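Local structure of AlyGC (Glaciecola chathamensis, 5GKD) at residues E605-E610 with P636-N641; T629-F634 with L685-P690; L660-T665 with I681-T686; T692-N697 with T718-N723. The protein cleaves alginate as a lyase of polysaccharide lyase family 6, most likely by beta-elimination at its glycosidic linkages. One frame throughout, in Å; residues are numbered along the deposited sequence.

How the contacts relate
Contacts 1, 3 and 4 each join parallel strands of neighbouring coils in the C-terminal half of the chain, which winds as a parallel beta-helix. Contacts 1 and 4 belong to the same face of the helix. Contact 3 belongs to another face and packs against both. Contacts 1 and 3 are largely buried, and each carries a histidine hydrogen bond. Contact 4 lies near the C-terminal end and is more open, with threonines and an asparagine pair. Contact 2 differs in kind. It joins two surface loops by a small apolar touch and waters, shares Leu685 and Thr686 with contact 3, and reaches towards the carbonate and calcium ions.

Contact 1: residues E605-E610 with P636-N641; sequences EYLTIE and PHVVMN
His637 stacks on Tyr606 and bonds to the backbone of Glu605 across two parallel strands. Its CB lies 3.7 Å from Tyr606 CD1. CG is turned beside the backbone N (chi1 -50°), which brings the imidazole alongside the Tyr606 ring. ND1 donates to Glu605 O at 2.9 Å, in the plane of the imidazole but above the carbonyl plane. The backbone N of His637 grips the same oxygen at 2.7 Å from the opposite face. CE1 meets Glu605 OE2 at 3.4 Å. At the tip, NE2 bonds to His259. The two rings form an offset stack, with planes 21° apart and Tyr606 CE1 over the centre of the imidazole. With an alanine here, Glu605 O would probably lose its side-chain donor, Tyr606 its stacking partner and His259 its bond to NE2. Asn641 ND2 donates to Glu610 OE2 at 3.0 Å, while Gln578 holds the other carboxylate oxygen. On the other sheet face, Met640 CE touches Ile609 CD1 at 3.6 Å and Leu607 CD1. Glu605 is held by Arg234 at OE2 and by Tyr602 at OE1, and Tyr606 OH bonds to Asp258. Strand 572-578 borders strand 606-610, strand 667-676 borders strand 637-641, and Ala622 covers Leu607 and Met640.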
# COMPACT_ATOMS: atom_id res chain seq x y z
N GLU A 605 -5.05 5.12 17.65
CA GLU A 605 -4.99 6.08 18.75
C GLU A 605 -5.12 5.38 20.11
O GLU A 605 -4.31 5.62 21.00
CB GLU A 605 -6.07 7.15 18.59
CG GLU A 605 -5.94 8.32 19.57
CD GLU A 605 -4.68 9.16 19.37
OE1 GLU A 605 -4.01 9.05 18.32
OE2 GLU A 605 -4.36 9.97 20.27
N TYR A 606 -6.13 4.52 20.27
CA TYR A 606 -6.38 3.77 21.50
C TYR A 606 -6.51 2.29 21.17
O TYR A 606 -7.47 1.89 20.50
CB TYR A 606 -7.65 4.23 22.21
CG TYR A 606 -7.67 5.67 22.59
CD1 TYR A 606 -7.08 6.11 23.78
CD2 TYR A 606 -8.27 6.60 21.78
CE1 TYR A 606 -7.11 7.46 24.14
CE2 TYR A 606 -8.30 7.93 22.12
CZ TYR A 606 -7.72 8.35 23.29
OH TYR A 606 -7.78 9.68 23.58
N LEU A 607 -5.57 1.49 21.65
CA LEU A 607 -5.68 0.03 21.64
C LEU A 607 -6.00 -0.43 23.06
O LEU A 607 -5.19 -0.21 23.97
CB LEU A 607 -4.37 -0.60 21.18
CG LEU A 607 -4.30 -1.96 20.50
CD1 LEU A 607 -3.05 -2.68 20.92
CD2 LEU A 607 -5.53 -2.80 20.69
N THR A 608 -7.15 -1.07 23.24
CA THR A 608 -7.57 -1.55 24.55
C THR A 608 -7.96 -3.03 24.48
O THR A 608 -8.79 -3.40 23.65
CB THR A 608 -8.74 -0.73 25.10
OG1 THR A 608 -8.32 0.61 25.32
CG2 THR A 608 -9.22 -1.31 26.43
N ILE A 609 -7.36 -3.85 25.34
CA ILE A 609 -7.70 -5.28 25.46
C ILE A 609 -7.87 -5.58 26.94
O ILE A 609 -6.90 -5.52 27.70
CB ILE A 609 -6.63 -6.20 24.86
CG1 ILE A 609 -6.47 -5.97 23.36
CG2 ILE A 609 -6.99 -7.65 25.08
CD1 ILE A 609 -5.40 -6.85 22.75
N GLU A 610 -9.09 -5.91 27.36
CA GLU A 610 -9.35 -6.22 28.76
C GLU A 610 -10.19 -7.48 28.91
O GLU A 610 -11.02 -7.80 28.05
CB GLU A 610 -10.07 -5.05 29.46
CG GLU A 610 -9.25 -3.79 29.57
CD GLU A 610 -10.04 -2.64 30.17
OE1 GLU A 610 -11.10 -2.29 29.61
OE2 GLU A 610 -9.61 -2.10 31.22
N PRO A 636 0.14 6.32 20.02
CA PRO A 636 -0.83 5.37 20.56
C PRO A 636 -0.94 5.30 22.09
O PRO A 636 0.01 5.55 22.80
CB PRO A 636 -0.34 4.02 20.03
CG PRO A 636 0.45 4.36 18.82
CD PRO A 636 1.14 5.64 19.17
N HIS A 637 -2.14 4.98 22.56
CA HIS A 637 -2.37 4.58 23.94
C HIS A 637 -2.65 3.08 23.92
O HIS A 637 -3.57 2.64 23.23
CB HIS A 637 -3.57 5.29 24.57
CG HIS A 637 -3.59 6.77 24.41
ND1 HIS A 637 -3.81 7.40 23.21
CD2 HIS A 637 -3.47 7.76 25.33
CE1 HIS A 637 -3.80 8.71 23.39
NE2 HIS A 637 -3.60 8.96 24.67
N VAL A 638 -1.85 2.30 24.64
CA VAL A 638 -2.00 0.85 24.69
C VAL A 638 -2.32 0.46 26.13
O VAL A 638 -1.50 0.66 27.03
CB VAL A 638 -0.74 0.14 24.19
CG1 VAL A 638 -0.92 -1.35 24.26
CG2 VAL A 638 -0.44 0.57 22.78
N VAL A 639 -3.51 -0.09 26.34
CA VAL A 639 -4.04 -0.37 27.67
C VAL A 639 -4.49 -1.82 27.67
O VAL A 639 -5.39 -2.19 26.91
CB VAL A 639 -5.21 0.55 28.04
CG1 VAL A 639 -5.86 0.09 29.33
CG2 VAL A 639 -4.74 1.99 28.15
N MET A 640 -3.86 -2.65 28.51
CA MET A 640 -4.20 -4.07 28.58
C MET A 640 -4.30 -4.52 30.03
O MET A 640 -3.29 -4.52 30.75
CB MET A 640 -3.18 -4.91 27.82
CG MET A 640 -3.13 -4.58 26.36
SD MET A 640 -2.33 -5.83 25.37
CE MET A 640 -2.45 -5.05 23.74
N ASN A 641 -5.50 -4.93 30.45
CA ASN A 641 -5.78 -5.24 31.83
C ASN A 641 -6.56 -6.54 31.95
O ASN A 641 -7.49 -6.79 31.17
CB ASN A 641 -6.61 -4.14 32.52
CG ASN A 641 -5.97 -2.80 32.43
OD1 ASN A 641 -4.75 -2.66 32.52
ND2 ASN A 641 -6.79 -1.77 32.23
O HOH W 1 -6.21 2.62 24.89

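Contact 2: residues T629-F634 with L685-P690; sequences TDESTF and LTVGEP
This is a small surface contact between two loops, made by Val687 against Thr629 and Glu631 and bridged by water. One loop follows strand 622-625, the other strand 681-685. With Val687 CG1 anti to the carbonyl carbon (chi1 -58°), CG2 falls between the backbone N and the carbonyl carbon and rests on Thr629 CA at 3.6 Å. The same methyl lies 4.1 Å from Glu631 CG, the side chains crossing at about a right angle. CG1 meets Thr629 CG2 at 4.2 Å. A glycine in place of Val687 would probably open a gap beside Thr629 and rob the loops of their apolar touch. Glu631 OE2 comes over Gly688 CA at 3.8 Å. Water 3 links that oxygen to Gly688 N. Salt bridges from Arg332 and Arg284 to Glu631 OE2, and from Arg284 to Glu689, join the loops to the N-terminal half. Within its own loop Asp630 OD2 takes Ser632 N, an Asx turn. The side chain of Glu631 comes within about 5 Å of the bound carbonate. That of Asp630 comes within about 6 Å of the calcium ion. Thus two loops between coils of the C-terminal beta-helix meet beside the calcium and carbonate sites.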
# COMPACT_ATOMS: atom_id res chain seq x y z
N THR A 629 10.82 11.25 15.56
CA THR A 629 11.03 12.15 16.68
C THR A 629 9.93 13.21 16.75
O THR A 629 10.15 14.29 17.29
CB THR A 629 12.41 12.79 16.58
OG1 THR A 629 12.53 13.47 15.33
CG2 THR A 629 13.49 11.74 16.61
N ASP A 630 8.75 12.91 16.22
CA ASP A 630 7.66 13.87 16.28
C ASP A 630 7.07 13.97 17.68
O ASP A 630 6.89 12.97 18.38
CB ASP A 630 6.56 13.50 15.29
CG ASP A 630 5.38 14.43 15.36
OD1 ASP A 630 5.51 15.56 14.87
OD2 ASP A 630 4.32 14.04 15.90
N GLU A 631 6.74 15.18 18.08
CA GLU A 631 6.06 15.42 19.34
C GLU A 631 4.74 16.16 19.12
O GLU A 631 4.33 16.98 19.93
CB GLU A 631 6.96 16.20 20.30
CG GLU A 631 8.27 15.49 20.62
CD GLU A 631 9.21 16.35 21.45
OE1 GLU A 631 10.00 17.10 20.85
OE2 GLU A 631 9.15 16.26 22.70
N SER A 632 4.05 15.84 18.03
CA SER A 632 2.84 16.55 17.66
C SER A 632 1.56 15.80 17.97
O SER A 632 0.49 16.30 17.62
CB SER A 632 2.88 16.88 16.17
OG SER A 632 4.03 17.62 15.87
N THR A 633 1.63 14.63 18.59
CA THR A 633 0.48 13.74 18.75
C THR A 633 0.45 13.20 20.18
O THR A 633 1.36 13.42 20.97
CB THR A 633 0.52 12.59 17.73
OG1 THR A 633 1.74 11.85 17.90
CG2 THR A 633 0.48 13.12 16.32
N PHE A 634 -0.61 12.45 20.50
CA PHE A 634 -0.79 11.93 21.83
C PHE A 634 -0.81 10.41 21.90
O PHE A 634 -0.71 9.85 23.00
CB PHE A 634 -2.10 12.47 22.44
CG PHE A 634 -2.25 13.95 22.34
CD1 PHE A 634 -1.26 14.79 22.82
CD2 PHE A 634 -3.36 14.51 21.73
CE1 PHE A 634 -1.40 16.16 22.74
CE2 PHE A 634 -3.49 15.90 21.64
CZ PHE A 634 -2.51 16.72 22.15
N LEU A 685 10.88 2.79 23.77
CA LEU A 685 10.47 4.14 24.05
C LEU A 685 11.19 5.18 23.22
O LEU A 685 12.36 5.12 23.10
CB LEU A 685 10.63 4.42 25.53
CG LEU A 685 9.86 3.48 26.43
CD1 LEU A 685 10.34 3.57 27.85
CD2 LEU A 685 8.36 3.65 26.32
N THR A 686 10.45 6.13 22.66
CA THR A 686 11.01 7.20 21.85
C THR A 686 10.91 8.55 22.54
O THR A 686 10.84 8.62 23.71
CB THR A 686 10.30 7.30 20.49
OG1 THR A 686 8.95 7.67 20.69
CG2 THR A 686 10.35 6.01 19.74
N VAL A 687 10.89 9.62 21.78
CA VAL A 687 10.78 10.95 22.32
C VAL A 687 9.40 11.24 22.92
O VAL A 687 8.50 10.47 22.82
CB VAL A 687 11.05 11.99 21.22
CG1 VAL A 687 12.41 11.78 20.64
CG2 VAL A 687 10.05 11.87 20.11
N GLY A 688 9.29 12.39 23.55
CA GLY A 688 8.09 12.88 24.16
C GLY A 688 7.67 12.42 25.53
O GLY A 688 6.53 12.47 25.83
N GLU A 689 8.62 11.96 26.32
CA GLU A 689 8.42 11.54 27.71
C GLU A 689 7.20 10.61 27.86
O GLU A 689 6.26 10.94 28.57
CB GLU A 689 8.31 12.75 28.63
CG GLU A 689 9.54 13.68 28.56
CD GLU A 689 9.40 14.95 29.40
OE1 GLU A 689 8.55 15.81 29.08
OE2 GLU A 689 10.16 15.11 30.36
N PRO A 690 7.20 9.47 27.19
CA PRO A 690 6.06 8.56 27.31
C PRO A 690 5.91 8.03 28.72
O PRO A 690 6.87 7.97 29.49
CB PRO A 690 6.39 7.42 26.34
CG PRO A 690 7.87 7.42 26.29
CD PRO A 690 8.29 8.86 26.43
O HOH W 2 6.63 11.94 21.07
O HOH W 3 11.54 14.33 23.75

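Contact 3: residues L660-T665 with I681-T686; sequences LILHGT and IIFELT
Strands 660-663 and 681-685 run parallel, with axes 4.8 Å from each other, and backbone bonds from Leu660 to Gly664 hold them in register. The last of these, Gly664 N to Glu684 O at 3.0 Å, lies just beyond the end of the first strand. Here the chain of Gly664 turns with positive phi.

The main polar pair is His663 with Glu684. His663 ND1 donates to Glu684 OE1 at 2.9 Å, and the bond is fairly straight (162°). The oxygen lies close to the imidazole plane and is met on its anti side. Ring and carboxylate are steeply turned, with planes 73° apart. His663 CG stands anti to the backbone N (chi1 180°), while the glutamate chain is extended beyond CG; this sets the carboxylate at the edge of the ring. The other oxygen, OE2, is held by Arg708, so the carboxylate bridges histidine and arginine. Its negative charge probably polarises the imidazole. Thr686 CG2 comes to His663 NE2 at 3.6 Å. Thr686 OG1 lies 3.5 Å from Gly664 CA. Water 4 joins Thr686 N to Thr665 O.

The opposite sheet face is apolar. Leu662 CD1 approaches the Phe683 ring at CE1, 3.8 Å away. Leu660 CD2 and Ile681 CG2 meet more loosely.

Strand 622-625 flanks strand 660-663, and its last residue, Tyr625, stacks on His663. On the other side, Ile681 bonds through its backbone to Val706 of strand 706-709. Phe683 points into the coil and packs on Asn668 and Met670 of strand 667-676 and on Thr692 and Val694 of strand 691-700.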
# COMPACT_ATOMS: atom_id res chain seq x y z
N LEU A 660 4.38 -8.84 22.81
CA LEU A 660 3.86 -7.48 22.69
C LEU A 660 5.06 -6.59 22.44
O LEU A 660 5.99 -6.57 23.25
CB LEU A 660 3.15 -7.10 23.98
CG LEU A 660 2.32 -5.83 24.09
CD1 LEU A 660 1.10 -5.92 23.19
CD2 LEU A 660 1.88 -5.68 25.53
N ILE A 661 5.09 -5.87 21.31
CA ILE A 661 6.22 -4.98 21.07
C ILE A 661 5.68 -3.59 20.75
O ILE A 661 4.91 -3.41 19.79
CB ILE A 661 7.19 -5.48 19.99
CG1 ILE A 661 8.33 -4.48 19.85
CG2 ILE A 661 6.50 -5.74 18.67
CD1 ILE A 661 9.50 -4.99 19.10
N LEU A 662 6.07 -2.62 21.56
CA LEU A 662 5.49 -1.29 21.57
C LEU A 662 6.61 -0.28 21.33
O LEU A 662 7.45 -0.06 22.21
CB LEU A 662 4.76 -1.04 22.88
CG LEU A 662 3.72 -2.12 23.24
CD1 LEU A 662 2.98 -1.78 24.52
CD2 LEU A 662 2.73 -2.26 22.13
N HIS A 663 6.60 0.33 20.15
CA HIS A 663 7.62 1.29 19.74
C HIS A 663 6.96 2.65 19.54
O HIS A 663 6.08 2.81 18.68
CB HIS A 663 8.33 0.81 18.47
CG HIS A 663 9.39 1.74 17.97
ND1 HIS A 663 10.68 1.33 17.72
CD2 HIS A 663 9.34 3.05 17.62
CE1 HIS A 663 11.38 2.35 17.26
NE2 HIS A 663 10.60 3.41 17.20
N GLY A 664 7.39 3.64 20.32
CA GLY A 664 6.85 4.97 20.22
C GLY A 664 5.44 5.14 20.74
O GLY A 664 4.81 6.15 20.42
N THR A 665 4.91 4.19 21.51
CA THR A 665 3.62 4.40 22.16
C THR A 665 3.77 5.32 23.37
O THR A 665 4.70 5.18 24.16
CB THR A 665 3.00 3.08 22.59
OG1 THR A 665 3.92 2.38 23.42
CG2 THR A 665 2.72 2.24 21.37
N ILE A 681 7.21 -8.96 27.04
CA ILE A 681 6.79 -7.63 26.63
C ILE A 681 8.03 -6.81 26.31
O ILE A 681 9.02 -6.86 27.04
CB ILE A 681 5.97 -6.96 27.75
CG1 ILE A 681 4.69 -7.73 28.03
CG2 ILE A 681 5.69 -5.50 27.43
CD1 ILE A 681 4.03 -7.28 29.32
N ILE A 682 8.01 -6.05 25.21
CA ILE A 682 9.18 -5.26 24.84
C ILE A 682 8.75 -3.83 24.55
O ILE A 682 7.92 -3.59 23.66
CB ILE A 682 9.94 -5.83 23.63
CG1 ILE A 682 10.43 -7.25 23.92
CG2 ILE A 682 11.13 -4.94 23.30
CD1 ILE A 682 11.31 -7.83 22.83
N PHE A 683 9.33 -2.88 25.28
CA PHE A 683 9.13 -1.46 25.05
C PHE A 683 10.33 -0.90 24.31
O PHE A 683 11.48 -1.19 24.65
CB PHE A 683 8.93 -0.71 26.37
CG PHE A 683 7.68 -1.10 27.09
CD1 PHE A 683 6.46 -0.59 26.71
CD2 PHE A 683 7.73 -1.99 28.15
CE1 PHE A 683 5.31 -0.97 27.37
CE2 PHE A 683 6.58 -2.37 28.80
CZ PHE A 683 5.37 -1.86 28.41
N GLU A 684 10.04 -0.11 23.28
CA GLU A 684 11.03 0.69 22.58
C GLU A 684 10.54 2.14 22.68
O GLU A 684 9.81 2.64 21.83
CB GLU A 684 11.22 0.17 21.13
CG GLU A 684 11.75 -1.27 21.06
CD GLU A 684 12.06 -1.78 19.66
OE1 GLU A 684 11.51 -1.22 18.69
OE2 GLU A 684 12.85 -2.74 19.52
N LEU A 685 10.88 2.79 23.77
CA LEU A 685 10.47 4.14 24.05
C LEU A 685 11.19 5.18 23.22
O LEU A 685 12.36 5.12 23.10
CB LEU A 685 10.63 4.42 25.53
CG LEU A 685 9.86 3.48 26.43
CD1 LEU A 685 10.34 3.57 27.85
CD2 LEU A 685 8.36 3.65 26.32
N THR A 686 10.45 6.13 22.66
CA THR A 686 11.01 7.20 21.85
C THR A 686 10.91 8.55 22.54
O THR A 686 10.84 8.62 23.71
CB THR A 686 10.30 7.30 20.49
OG1 THR A 686 8.95 7.67 20.69
CG2 THR A 686 10.35 6.01 19.74
O HOH W 4 7.69 5.73 23.23

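Contact 4: residues T692-N697 with T718-N723; sequences TWVTGN and TTISGN
Asn723 clasps the end of strand 692-695 with both ends of its amide. Its OD1 takes the backbone N of Asn697 at 2.7 Å, in the carbonyl plane. Asn697 ND2 reaches the same oxygen at 3.1 Å, tilted from that plane, and the two amides are turned 37° against each other. The other end, Asn723 ND2, donates to Val694 O at 2.9 Å from above the carbonyl plane. Ser721 N approaches Val694 O from the opposite face, so this oxygen has two donors. With CG beside the backbone N (chi1 -61°), the Asn723 amide fits between these partners. Gly696 and Gly722 both have positive phi where the strands give way to a turn.

Earlier in the strands the contact is plainer. Thr719 N bonds to Thr692 O at 2.8 Å and Val694 N to Thr719 O. Trp693 CD1 lies 3.3 Å from Thr719 CB as the two side chains cross. On the other sheet face Val694 CB meets Ile720 CG1 at 3.8 Å, and water 5 bridges the hydroxyls of Thr692 and Thr718.

A second shell positions the first. Asn673 and the carbonyl of Met670 hold the amide of Asn697, and Asn668 bonds to Thr692 OG1. Leu685 of strand 681-685 packs on Thr692 and Thr718. Asn673, Asn697 and Asn723, linked side chain to side chain on successive coils, form the asparagine stack known from parallel beta-helices of the pectate lyase-like fold.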
# COMPACT_ATOMS: atom_id res chain seq x y z
N THR A 692 4.63 4.86 31.08
CA THR A 692 4.46 3.41 31.09
C THR A 692 4.25 2.91 32.51
O THR A 692 5.01 3.27 33.41
CB THR A 692 5.69 2.73 30.48
OG1 THR A 692 5.87 3.18 29.14
CG2 THR A 692 5.53 1.22 30.49
N TRP A 693 3.22 2.07 32.70
CA TRP A 693 2.91 1.44 33.99
C TRP A 693 2.63 -0.04 33.76
O TRP A 693 1.64 -0.38 33.12
CB TRP A 693 1.71 2.09 34.67
CG TRP A 693 2.03 3.37 35.28
CD1 TRP A 693 2.70 3.59 36.45
CD2 TRP A 693 1.70 4.66 34.75
NE1 TRP A 693 2.81 4.94 36.68
CE2 TRP A 693 2.20 5.62 35.65
CE3 TRP A 693 1.03 5.09 33.60
CZ2 TRP A 693 2.06 6.99 35.43
CZ3 TRP A 693 0.88 6.45 33.39
CH2 TRP A 693 1.39 7.38 34.30
N VAL A 694 3.48 -0.90 34.30
CA VAL A 694 3.33 -2.35 34.19
C VAL A 694 3.35 -2.89 35.60
O VAL A 694 4.43 -3.12 36.17
CB VAL A 694 4.43 -2.98 33.33
CG1 VAL A 694 4.23 -4.49 33.27
CG2 VAL A 694 4.42 -2.37 31.94
N THR A 695 2.17 -3.10 36.19
CA THR A 695 2.06 -3.47 37.59
C THR A 695 1.01 -4.56 37.76
O THR A 695 0.05 -4.65 36.99
CB THR A 695 1.68 -2.27 38.48
OG1 THR A 695 0.39 -1.79 38.11
CG2 THR A 695 2.71 -1.14 38.32
N GLY A 696 1.21 -5.38 38.79
CA GLY A 696 0.22 -6.38 39.15
C GLY A 696 0.14 -7.58 38.23
O GLY A 696 -0.84 -8.33 38.32
N ASN A 697 1.13 -7.80 37.38
CA ASN A 697 1.07 -8.90 36.44
C ASN A 697 1.80 -10.13 36.98
O ASN A 697 2.65 -10.05 37.86
CB ASN A 697 1.67 -8.50 35.08
CG ASN A 697 1.03 -7.23 34.51
OD1 ASN A 697 -0.00 -7.30 33.84
ND2 ASN A 697 1.64 -6.06 34.80
N THR A 718 8.75 5.53 33.51
CA THR A 718 8.51 4.10 33.33
C THR A 718 8.47 3.43 34.69
O THR A 718 9.50 3.37 35.38
CB THR A 718 9.59 3.49 32.44
OG1 THR A 718 9.67 4.23 31.23
CG2 THR A 718 9.29 2.03 32.13
N THR A 719 7.30 2.94 35.07
CA THR A 719 7.07 2.25 36.33
C THR A 719 6.76 0.79 36.02
O THR A 719 5.68 0.49 35.49
CB THR A 719 5.91 2.89 37.10
OG1 THR A 719 6.28 4.20 37.51
CG2 THR A 719 5.53 2.06 38.33
N ILE A 720 7.69 -0.11 36.33
CA ILE A 720 7.50 -1.54 36.13
C ILE A 720 7.82 -2.21 37.46
O ILE A 720 8.99 -2.38 37.81
CB ILE A 720 8.37 -2.10 35.00
CG1 ILE A 720 7.92 -1.52 33.65
CG2 ILE A 720 8.27 -3.61 34.95
CD1 ILE A 720 8.86 -1.83 32.49
N SER A 721 6.78 -2.55 38.22
CA SER A 721 6.99 -3.10 39.55
C SER A 721 5.71 -3.78 40.03
O SER A 721 4.64 -3.62 39.44
CB SER A 721 7.40 -2.01 40.53
OG SER A 721 6.34 -1.09 40.67
N GLY A 722 5.84 -4.50 41.13
CA GLY A 722 4.69 -5.18 41.69
C GLY A 722 4.26 -6.37 40.89
O GLY A 722 3.09 -6.75 40.93
N ASN A 723 5.18 -6.97 40.15
CA ASN A 723 4.90 -8.13 39.31
C ASN A 723 5.56 -9.37 39.90
O ASN A 723 6.67 -9.30 40.43
CB ASN A 723 5.40 -7.90 37.89
CG ASN A 723 4.73 -6.72 37.22
OD1 ASN A 723 3.51 -6.65 37.14
ND2 ASN A 723 5.53 -5.78 36.78
O HOH W 5 7.58 5.25 29.48